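Putative thiosugar synthase (Amycolatopsis orientalis, PDB 4N6F) holds a phosphorylated sugar covalently in a TIM barrel of the ThiG family and probably introduces carrier-delivered sulfur into it during 2-thiosugar biosynthesis. Local coordinates at residues I81-F86 against K110-G115; P120-T125 against F142-L147; A128-R133 against E154-A159. All coordinates share one frame; numbering follows the deposited sequence.

Contact 1 of 3, residues I81-F86 against K110-G115; sequences IGTTSF and KLDVRG. With F6R (fructose -6-phosphate), chain F.
Thr84 OG1 accepts the backbone N-H of Asp112, OG1 to N 2.7 Å, in a nearly straight bond (167° at the hydrogen). Threonine suits the place: its hydroxyl, set between the backbone N and the carbonyl carbon (chi1 68°), takes a main-chain N-H just where the strands end, while CG2 leans on Leu111 CD1. Before it the strands pair in parallel, Lys110 N giving to Gly82 O (2.7 Å) and Thr84 N to Lys110 O (3.1 Å), which sets Thr83 and Lys110 side by side, pointing the same way. The lysine chain runs extended and turns only at its end (chi4 -79°), bonding NZ covalently to C1 of the sugar phosphate (1.5 Å). Beside that linkage Asp112 OD2 touches Ser85 CB at 3.5 Å. Asp112 OD2 also approaches F6R C1, at 3.1 Å. Arg114 NH2 gives to the sugar's O4 (2.7 Å) and makes a salt bridge to Asp112 OD1 (3.1 Å), coming from above the carboxylate plane. Farther out, Arg162 forms a second salt bridge to Asp112 OD1. Glu31 bonds the hydroxyls of Thr83 and Ser85 and makes a weak bond with Lys110 NZ; Thr83 OG1 also accepts the N-H of Ser85, an ST turn. The end of strand 108-111 and the loop after it thus supply lysine, carboxylate and guanidinium, while the neighbouring strand end adds Ser85 beside C1. With nitrogen on C1 and a carbonyl-like oxygen on the adjoining C2, the adduct is consistent with an aldose Schiff base that has rearranged to an aminoketone.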
loop_
_atom_site.group_PDB
_atom_site.type_symbol
_atom_site.label_atom_id
_atom_site.label_comp_id
_atom_site.label_asym_id
_atom_site.label_seq_id
_atom_site.Cartn_x
_atom_site.Cartn_y
_atom_site.Cartn_z
ATOM N N ILE A 81 6.583 23.685 11.978
ATOM C CA ILE A 81 5.271 24.284 11.824
ATOM C C ILE A 81 4.526 24.246 13.150
ATOM O O ILE A 81 4.641 23.292 13.915
ATOM C CB ILE A 81 4.446 23.615 10.685
ATOM C CG1 ILE A 81 3.927 22.225 11.068
ATOM C CG2 ILE A 81 5.282 23.525 9.413
ATOM C CD1 ILE A 81 2.800 21.770 10.166
ATOM N N GLY A 82 3.769 25.297 13.422
ATOM C CA GLY A 82 2.975 25.350 14.635
ATOM C C GLY A 82 1.658 24.637 14.477
ATOM O O GLY A 82 1.301 24.178 13.385
ATOM N N THR A 83 0.925 24.561 15.575
ATOM C CA THR A 83 -0.366 23.905 15.591
ATOM C C THR A 83 -1.354 24.623 16.522
ATOM O O THR A 83 -0.944 25.282 17.485
ATOM C CB THR A 83 -0.229 22.426 16.006
ATOM O OG1 THR A 83 -1.528 21.841 16.097
ATOM C CG2 THR A 83 0.474 22.296 17.353
ATOM N N THR A 84 -2.644 24.499 16.208
ATOM C CA THR A 84 -3.721 24.974 17.079
ATOM C C THR A 84 -4.576 23.812 17.602
ATOM O O THR A 84 -5.667 24.037 18.136
ATOM C CB THR A 84 -4.670 25.939 16.338
ATOM O OG1 THR A 84 -5.393 25.217 15.337
ATOM C CG2 THR A 84 -3.916 27.090 15.692
ATOM N N SER A 85 -4.095 22.575 17.464
ATOM C CA SER A 85 -4.908 21.398 17.817
ATOM C C SER A 85 -5.224 21.264 19.319
ATOM O O SER A 85 -6.130 20.523 19.691
ATOM C CB SER A 85 -4.266 20.105 17.301
ATOM O OG SER A 85 -3.073 19.803 17.995
ATOM N N PHE A 86 -4.483 21.967 20.171
ATOM C CA PHE A 86 -4.764 21.959 21.609
ATOM C C PHE A 86 -5.873 22.929 21.984
ATOM O O PHE A 86 -6.517 22.761 23.016
ATOM C CB PHE A 86 -3.495 22.243 22.410
ATOM C CG PHE A 86 -2.559 21.078 22.456
ATOM C CD1 PHE A 86 -2.789 20.027 23.334
ATOM C CD2 PHE A 86 -1.473 21.005 21.596
ATOM C CE1 PHE A 86 -1.939 18.932 23.370
ATOM C CE2 PHE A 86 -0.622 19.914 21.626
ATOM C CZ PHE A 86 -0.854 18.876 22.514
ATOM N N LYS A 110 -0.426 24.486 11.288
ATOM C CA LYS A 110 -1.374 23.384 11.245
ATOM C C LYS A 110 -2.595 23.887 11.961
ATOM O O LYS A 110 -2.599 24.022 13.177
ATOM C CB LYS A 110 -0.733 22.143 11.877
ATOM C CG LYS A 110 -1.649 20.956 12.066
ATOM C CD LYS A 110 -0.879 19.782 12.659
ATOM C CE LYS A 110 -1.737 18.533 12.858
ATOM N NZ LYS A 110 -2.537 18.678 14.086
ATOM N N LEU A 111 -3.624 24.232 11.198
ATOM C CA LEU A 111 -4.802 24.892 11.746
ATOM C C LEU A 111 -5.894 23.880 11.994
ATOM O O LEU A 111 -6.357 23.205 11.062
ATOM C CB LEU A 111 -5.298 25.970 10.786
ATOM C CG LEU A 111 -6.599 26.684 11.160
ATOM C CD1 LEU A 111 -6.454 27.453 12.465
ATOM C CD2 LEU A 111 -7.009 27.610 10.028
ATOM N N ASP A 112 -6.298 23.779 13.257
ATOM C CA ASP A 112 -7.344 22.871 13.693
ATOM C C ASP A 112 -8.370 23.651 14.522
ATOM O O ASP A 112 -8.012 24.338 15.490
ATOM C CB ASP A 112 -6.738 21.745 14.535
ATOM C CG ASP A 112 -6.018 20.708 13.694
ATOM O OD1 ASP A 112 -6.675 20.033 12.894
ATOM O OD2 ASP A 112 -4.787 20.544 13.844
ATOM N N VAL A 113 -9.626 23.583 14.090
ATOM C CA VAL A 113 -10.763 24.144 14.805
ATOM C C VAL A 113 -11.831 23.057 14.829
ATOM O O VAL A 113 -12.458 22.774 13.806
ATOM C CB VAL A 113 -11.319 25.392 14.102
ATOM C CG1 VAL A 113 -12.483 25.982 14.886
ATOM C CG2 VAL A 113 -10.224 26.432 13.924
ATOM N N ARG A 114 -12.024 22.441 15.991
ATOM C CA ARG A 114 -12.883 21.257 16.098
ATOM C C ARG A 114 -14.083 21.439 17.014
ATOM O O ARG A 114 -14.033 22.205 17.976
ATOM C CB ARG A 114 -12.060 20.072 16.584
ATOM C CG ARG A 114 -10.803 19.886 15.772
ATOM C CD ARG A 114 -10.100 18.587 16.086
ATOM N NE ARG A 114 -8.966 18.409 15.188
ATOM C CZ ARG A 114 -8.134 17.377 15.206
ATOM N NH1 ARG A 114 -8.296 16.393 16.090
ATOM N NH2 ARG A 114 -7.134 17.330 14.330
ATOM N N GLY A 115 -15.160 20.724 16.687
ATOM C CA GLY A 115 -16.292 20.554 17.589
ATOM C C GLY A 115 -15.920 19.603 18.715
ATOM O O GLY A 115 -14.879 18.938 18.663
HETATM C C1 F6R F . -3.641 17.691 14.229
HETATM C C2 F6R F . -3.145 16.399 14.816
HETATM C C3 F6R F . -4.078 15.292 15.242
HETATM C C4 F6R F . -4.562 14.566 13.986
HETATM C C5 F6R F . -5.181 13.207 14.323
HETATM C C6 F6R F . -5.155 12.280 13.123
HETATM O O2 F6R F . -1.933 16.196 14.911
HETATM O O3 F6R F . -5.199 15.732 16.017
HETATM O O4 F6R F . -5.548 15.371 13.320
HETATM O O5 F6R F . -4.489 12.568 15.394
HETATM O O6 F6R F . -5.886 11.104 13.452
HETATM P P F6R F . -5.194 9.730 13.870
HETATM O O1P F6R F . -4.759 9.980 15.283
HETATM O O2P F6R F . -4.047 9.505 12.922
HETATM O O3P F6R F . -6.318 8.759 13.651
#

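Contact 2 of 3, residues P120-T125 against F142-L147; sequences PDNAGT and FILPDL
Pro120 puts CG over one face of the Phe142 ring in a CH-pi contact, CG standing 3.9 Å from the ring centroid and 21° off the normal, offset toward the rim. A second apolar contact comes from the same proline, whose CD meets Leu144 CD2 at 3.9 Å. Its CB rests in van der Waals contact on Phe142 O at 3.4 Å. A compact, rigid ring suits a turn into a helix that must also pack closely against a strand end. The Asn122 side chain crosses that of Ile143 at about a right angle, its end beside the backbone of Leu144. A water bridges the segments, donating both to Thr125 OG1 (2.7 Å) and to Phe142 O (2.7 Å). Thr125 OG1 itself gives to Asp121 O at 2.8 Å, from above the carbonyl plane; with OG1 beside the backbone N (chi1 -64°) the hydroxyl reaches back over the first turn, and CG2 turns to Ile143 CG2. Asp121 is the N-cap of this helix, its carboxylate taking a weak bond from Gly124 N, and glycine fits because a CB there would strike that carboxylate. The contact sets the start of helix 122-134 on the end of strand 138-143: Phe142 touches Asp112, Arg114 and the bound sugar phosphate, while Ile143 packs on helix 147-156 and on Leu161 of strand 161-164.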
loop_
_atom_site.group_PDB
_atom_site.type_symbol
_atom_site.label_atom_id
_atom_site.label_comp_id
_atom_site.label_asym_id
_atom_site.label_seq_id
_atom_site.Cartn_x
_atom_site.Cartn_y
_atom_site.Cartn_z
ATOM N N PRO A 120 -13.498 18.198 12.591
ATOM C CA PRO A 120 -13.297 19.576 12.159
ATOM C C PRO A 120 -14.625 20.311 11.985
ATOM O O PRO A 120 -15.568 19.741 11.447
ATOM C CB PRO A 120 -12.593 19.442 10.804
ATOM C CG PRO A 120 -12.008 18.085 10.790
ATOM C CD PRO A 120 -12.844 17.230 11.697
ATOM N N ASP A 121 -14.669 21.551 12.464
ATOM C CA ASP A 121 -15.787 22.473 12.260
ATOM C C ASP A 121 -15.485 23.295 11.007
ATOM O O ASP A 121 -14.731 24.273 11.061
ATOM C CB ASP A 121 -15.932 23.373 13.506
ATOM C CG ASP A 121 -16.926 24.515 13.322
ATOM O OD1 ASP A 121 -17.651 24.559 12.304
ATOM O OD2 ASP A 121 -16.977 25.383 14.219
ATOM N N ASN A 122 -16.067 22.887 9.881
ATOM C CA ASN A 122 -15.750 23.484 8.578
ATOM C C ASN A 122 -15.931 24.988 8.517
ATOM O O ASN A 122 -15.016 25.702 8.099
ATOM C CB ASN A 122 -16.551 22.811 7.451
ATOM C CG ASN A 122 -15.928 21.491 6.984
ATOM O OD1 ASN A 122 -16.270 20.984 5.920
ATOM N ND2 ASN A 122 -15.019 20.933 7.770
ATOM N N ALA A 123 -17.095 25.472 8.949
ATOM C CA ALA A 123 -17.407 26.903 8.879
ATOM C C ALA A 123 -16.494 27.721 9.784
ATOM O O ALA A 123 -15.997 28.763 9.383
ATOM C CB ALA A 123 -18.874 27.154 9.237
ATOM N N GLY A 124 -16.286 27.251 11.012
ATOM C CA GLY A 124 -15.340 27.898 11.926
ATOM C C GLY A 124 -13.901 27.872 11.414
ATOM O O GLY A 124 -13.153 28.829 11.605
ATOM N N THR A 125 -13.517 26.775 10.761
ATOM C CA THR A 125 -12.174 26.650 10.176
ATOM C C THR A 125 -11.971 27.680 9.067
ATOM O O THR A 125 -10.917 28.307 8.978
ATOM C CB THR A 125 -11.951 25.226 9.616
ATOM O OG1 THR A 125 -11.999 24.298 10.695
ATOM C CG2 THR A 125 -10.603 25.099 8.894
ATOM N N PHE A 142 -7.651 21.682 8.495
ATOM C CA PHE A 142 -8.215 20.336 8.508
ATOM C C PHE A 142 -9.720 20.484 8.323
ATOM O O PHE A 142 -10.360 21.271 9.034
ATOM C CB PHE A 142 -7.898 19.691 9.863
ATOM C CG PHE A 142 -8.151 18.204 9.943
ATOM C CD1 PHE A 142 -8.107 17.386 8.828
ATOM C CD2 PHE A 142 -8.364 17.618 11.177
ATOM C CE1 PHE A 142 -8.322 16.018 8.941
ATOM C CE2 PHE A 142 -8.585 16.250 11.298
ATOM C CZ PHE A 142 -8.561 15.447 10.179
ATOM N N ILE A 143 -10.274 19.767 7.345
ATOM C CA ILE A 143 -11.708 19.800 7.067
ATOM C C ILE A 143 -12.282 18.415 6.801
ATOM O O ILE A 143 -11.563 17.481 6.408
ATOM C CB ILE A 143 -12.061 20.703 5.856
ATOM C CG1 ILE A 143 -11.419 20.195 4.562
ATOM C CG2 ILE A 143 -11.632 22.140 6.118
ATOM C CD1 ILE A 143 -12.055 20.744 3.302
ATOM N N LEU A 144 -13.587 18.288 7.051
ATOM C CA LEU A 144 -14.392 17.220 6.492
ATOM C C LEU A 144 -14.491 17.442 4.999
ATOM O O LEU A 144 -14.628 18.592 4.554
ATOM C CB LEU A 144 -15.805 17.207 7.092
ATOM C CG LEU A 144 -15.934 17.054 8.607
ATOM C CD1 LEU A 144 -17.401 17.081 9.021
ATOM C CD2 LEU A 144 -15.271 15.773 9.072
ATOM N N PRO A 145 -14.427 16.352 4.213
ATOM C CA PRO A 145 -14.434 16.501 2.764
ATOM C C PRO A 145 -15.705 17.193 2.297
ATOM O O PRO A 145 -16.773 16.593 2.272
ATOM C CB PRO A 145 -14.348 15.055 2.247
ATOM C CG PRO A 145 -14.749 14.188 3.394
ATOM C CD PRO A 145 -14.356 14.941 4.630
ATOM N N ASP A 146 -15.583 18.474 1.993
ATOM C CA ASP A 146 -16.683 19.263 1.481
ATOM C C ASP A 146 -16.108 20.244 0.478
ATOM O O ASP A 146 -15.206 21.021 0.787
ATOM C CB ASP A 146 -17.404 20.021 2.593
ATOM C CG ASP A 146 -18.514 20.893 2.061
ATOM O OD1 ASP A 146 -19.529 20.333 1.619
ATOM O OD2 ASP A 146 -18.379 22.136 2.066
ATOM N N LEU A 147 -16.675 20.200 -0.717
ATOM C CA LEU A 147 -16.169 20.904 -1.877
ATOM C C LEU A 147 -16.237 22.415 -1.715
ATOM O O LEU A 147 -15.257 23.118 -1.987
ATOM C CB LEU A 147 -16.973 20.430 -3.095
ATOM C CG LEU A 147 -16.540 20.738 -4.528
ATOM C CD1 LEU A 147 -17.243 21.999 -4.984
ATOM C CD2 LEU A 147 -15.033 20.838 -4.719
HETATM O O HOH W 1 -10.269 22.420 11.529
#

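Contact 3 of 3, residues A128-R133 against E154-A159; sequences AARELR and EEAGCA
Helix 122-134 and the C-terminal end of helix 147-156 come closest at Arg130 and Ala156, CA to CA 6.0 Å, where the second chain leaves its helix through a Schellman motif at Gly157, with a positive phi that suits glycine, since a CB would collide with the carbonyl oxygen before it. Arg133 makes the polar part of the contact. Its chain folds at both chi2 (-63°) and chi3 (-57°), bending so that the guanidinium lies past the last turn, against the Ala156-Gly157 backbone. NE then gives to Ala156 O at 2.9 Å (153° at the hydrogen), with that oxygen at the edge of the guanidinium and in its plane. A water close to the same plane joins the pair again, accepting from NH1 at 2.9 Å and donating to Ala156 O at 3.0 Å, while Gly157 O lies over one face of the group. NH2 bonds Met137 O, so the group is held from several directions and Ala156 O, at a helix end that lacks a next turn, gains two donors. Elsewhere the contact is apolar: Ala156 CB meets the CG methylene of Arg130 at 4.3 Å, and Ala129 CB meets Cys158 SG at 4.1 Å. The single methyls of Ala129 and Ala156 let helix 122-134 come close to the end of helix 147-156 and the turn after it. Beneath them lies strand 138-143, with Ala129 and Arg133 on Leu139 and Cys158 on Pro141, while Leu132 turns to helix 90-104.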
loop_
_atom_site.group_PDB
_atom_site.type_symbol
_atom_site.label_atom_id
_atom_site.label_comp_id
_atom_site.label_asym_id
_atom_site.label_seq_id
_atom_site.Cartn_x
_atom_site.Cartn_y
_atom_site.Cartn_z
ATOM N N ALA A 128 -11.675 31.190 10.657
ATOM C CA ALA A 128 -10.329 31.306 11.234
ATOM C C ALA A 128 -9.276 31.460 10.132
ATOM O O ALA A 128 -8.362 32.287 10.240
ATOM C CB ALA A 128 -10.014 30.097 12.105
ATOM N N ALA A 129 -9.427 30.690 9.057
ATOM C CA ALA A 129 -8.457 30.735 7.957
ATOM C C ALA A 129 -8.381 32.119 7.333
ATOM O O ALA A 129 -7.296 32.675 7.176
ATOM C CB ALA A 129 -8.789 29.684 6.904
ATOM N N ARG A 130 -9.534 32.689 6.991
ATOM C CA ARG A 130 -9.583 34.046 6.407
ATOM C C ARG A 130 -8.949 35.099 7.310
ATOM O O ARG A 130 -8.208 35.965 6.850
ATOM C CB ARG A 130 -11.028 34.444 6.094
ATOM C CG ARG A 130 -11.595 33.749 4.870
ATOM C CD ARG A 130 -13.089 33.987 4.732
ATOM N NE ARG A 130 -13.610 33.370 3.512
ATOM C CZ ARG A 130 -14.884 33.039 3.296
ATOM N NH1 ARG A 130 -15.822 33.256 4.216
ATOM N NH2 ARG A 130 -15.224 32.481 2.140
ATOM N N GLU A 131 -9.222 35.015 8.605
ATOM C CA GLU A 131 -8.648 35.979 9.546
ATOM C C GLU A 131 -7.127 35.831 9.627
ATOM O O GLU A 131 -6.401 36.827 9.613
ATOM C CB GLU A 131 -9.279 35.811 10.921
ATOM C CG GLU A 131 -9.166 37.033 11.808
ATOM C CD GLU A 131 -9.989 36.889 13.076
ATOM O OE1 GLU A 131 -9.406 37.039 14.170
ATOM O OE2 GLU A 131 -11.209 36.606 12.976
ATOM N N LEU A 132 -6.638 34.592 9.697
ATOM C CA LEU A 132 -5.184 34.367 9.735
ATOM C C LEU A 132 -4.492 34.672 8.412
ATOM O O LEU A 132 -3.351 35.126 8.411
ATOM C CB LEU A 132 -4.862 32.955 10.214
ATOM C CG LEU A 132 -5.197 32.732 11.695
ATOM C CD1 LEU A 132 -4.999 31.285 12.101
ATOM C CD2 LEU A 132 -4.377 33.643 12.599
ATOM N N ARG A 133 -5.184 34.448 7.293
ATOM C CA ARG A 133 -4.643 34.787 5.964
ATOM C C ARG A 133 -4.475 36.291 5.777
ATOM O O ARG A 133 -3.519 36.731 5.125
ATOM C CB ARG A 133 -5.525 34.226 4.838
ATOM C CG ARG A 133 -5.339 32.732 4.571
ATOM C CD ARG A 133 -3.932 32.401 4.107
ATOM N NE ARG A 133 -3.580 33.148 2.904
ATOM C CZ ARG A 133 -2.349 33.520 2.547
ATOM N NH1 ARG A 133 -2.167 34.197 1.415
ATOM N NH2 ARG A 133 -1.298 33.238 3.308
ATOM N N GLU A 154 -9.093 27.317 -0.676
ATOM C CA GLU A 154 -8.169 27.604 -1.768
ATOM C C GLU A 154 -8.216 29.087 -2.132
ATOM O O GLU A 154 -7.187 29.715 -2.318
ATOM C CB GLU A 154 -8.455 26.740 -3.002
ATOM C CG GLU A 154 -7.604 27.144 -4.207
ATOM C CD GLU A 154 -7.654 26.161 -5.372
ATOM O OE1 GLU A 154 -8.520 25.256 -5.398
ATOM O OE2 GLU A 154 -6.804 26.297 -6.278
ATOM N N GLU A 155 -9.410 29.651 -2.230
ATOM C CA GLU A 155 -9.537 31.070 -2.561
ATOM C C GLU A 155 -8.857 31.966 -1.529
ATOM O O GLU A 155 -8.194 32.942 -1.893
ATOM C CB GLU A 155 -11.010 31.465 -2.703
ATOM C CG GLU A 155 -11.213 32.880 -3.227
ATOM C CD GLU A 155 -12.676 33.235 -3.414
ATOM O OE1 GLU A 155 -13.426 33.235 -2.414
ATOM O OE2 GLU A 155 -13.072 33.514 -4.564
ATOM N N ALA A 156 -9.006 31.629 -0.251
ATOM C CA ALA A 156 -8.321 32.368 0.826
ATOM C C ALA A 156 -6.795 32.265 0.762
ATOM O O ALA A 156 -6.093 33.070 1.363
ATOM C CB ALA A 156 -8.819 31.911 2.191
ATOM N N GLY A 157 -6.287 31.284 0.022
ATOM C CA GLY A 157 -4.854 31.166 -0.237
ATOM C C GLY A 157 -4.160 30.217 0.724
ATOM O O GLY A 157 -2.976 30.363 0.984
ATOM N N CYS A 158 -4.893 29.232 1.244
ATOM C CA CYS A 158 -4.283 28.200 2.068
ATOM C C CYS A 158 -3.220 27.431 1.272
ATOM O O CYS A 158 -3.339 27.279 0.056
ATOM C CB CYS A 158 -5.357 27.292 2.656
ATOM S SG CYS A 158 -6.389 28.180 3.876
ATOM N N ALA A 159 -2.161 26.991 1.957
ATOM C CA ALA A 159 -1.032 26.332 1.303
ATOM C C ALA A 159 -1.379 24.906 0.879
ATOM O O ALA A 159 -1.003 24.456 -0.199
ATOM C CB ALA A 159 0.180 26.324 2.229
HETATM O O HOH W 2 -4.491 35.266 -0.016
#

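In the fold
From the N terminus, contact 1 comes first: strand 79-83 runs through helix 90-104 to strand 108-111, and the pairing of the two strand ends closes that beta-alpha-beta unit before the others begin. Contact 2 opens at 120-125 and closes at 142-147; contact 3 opens between these, at 128-133, and closes later, at 154-159, so the two cross, sharing helix 122-134 from its start to its last turns. Strand 138-143 lies next to 108-111 in the barrel sheet, and Leu111 O with Phe142 N, and Val113 O with Asp121 N, probably link contact 1 to contact 2. Leu111 also packs on Ala129 and Leu132, tying the barrel wall to helix 122-134 outside it, and so contact 1 to contact 3.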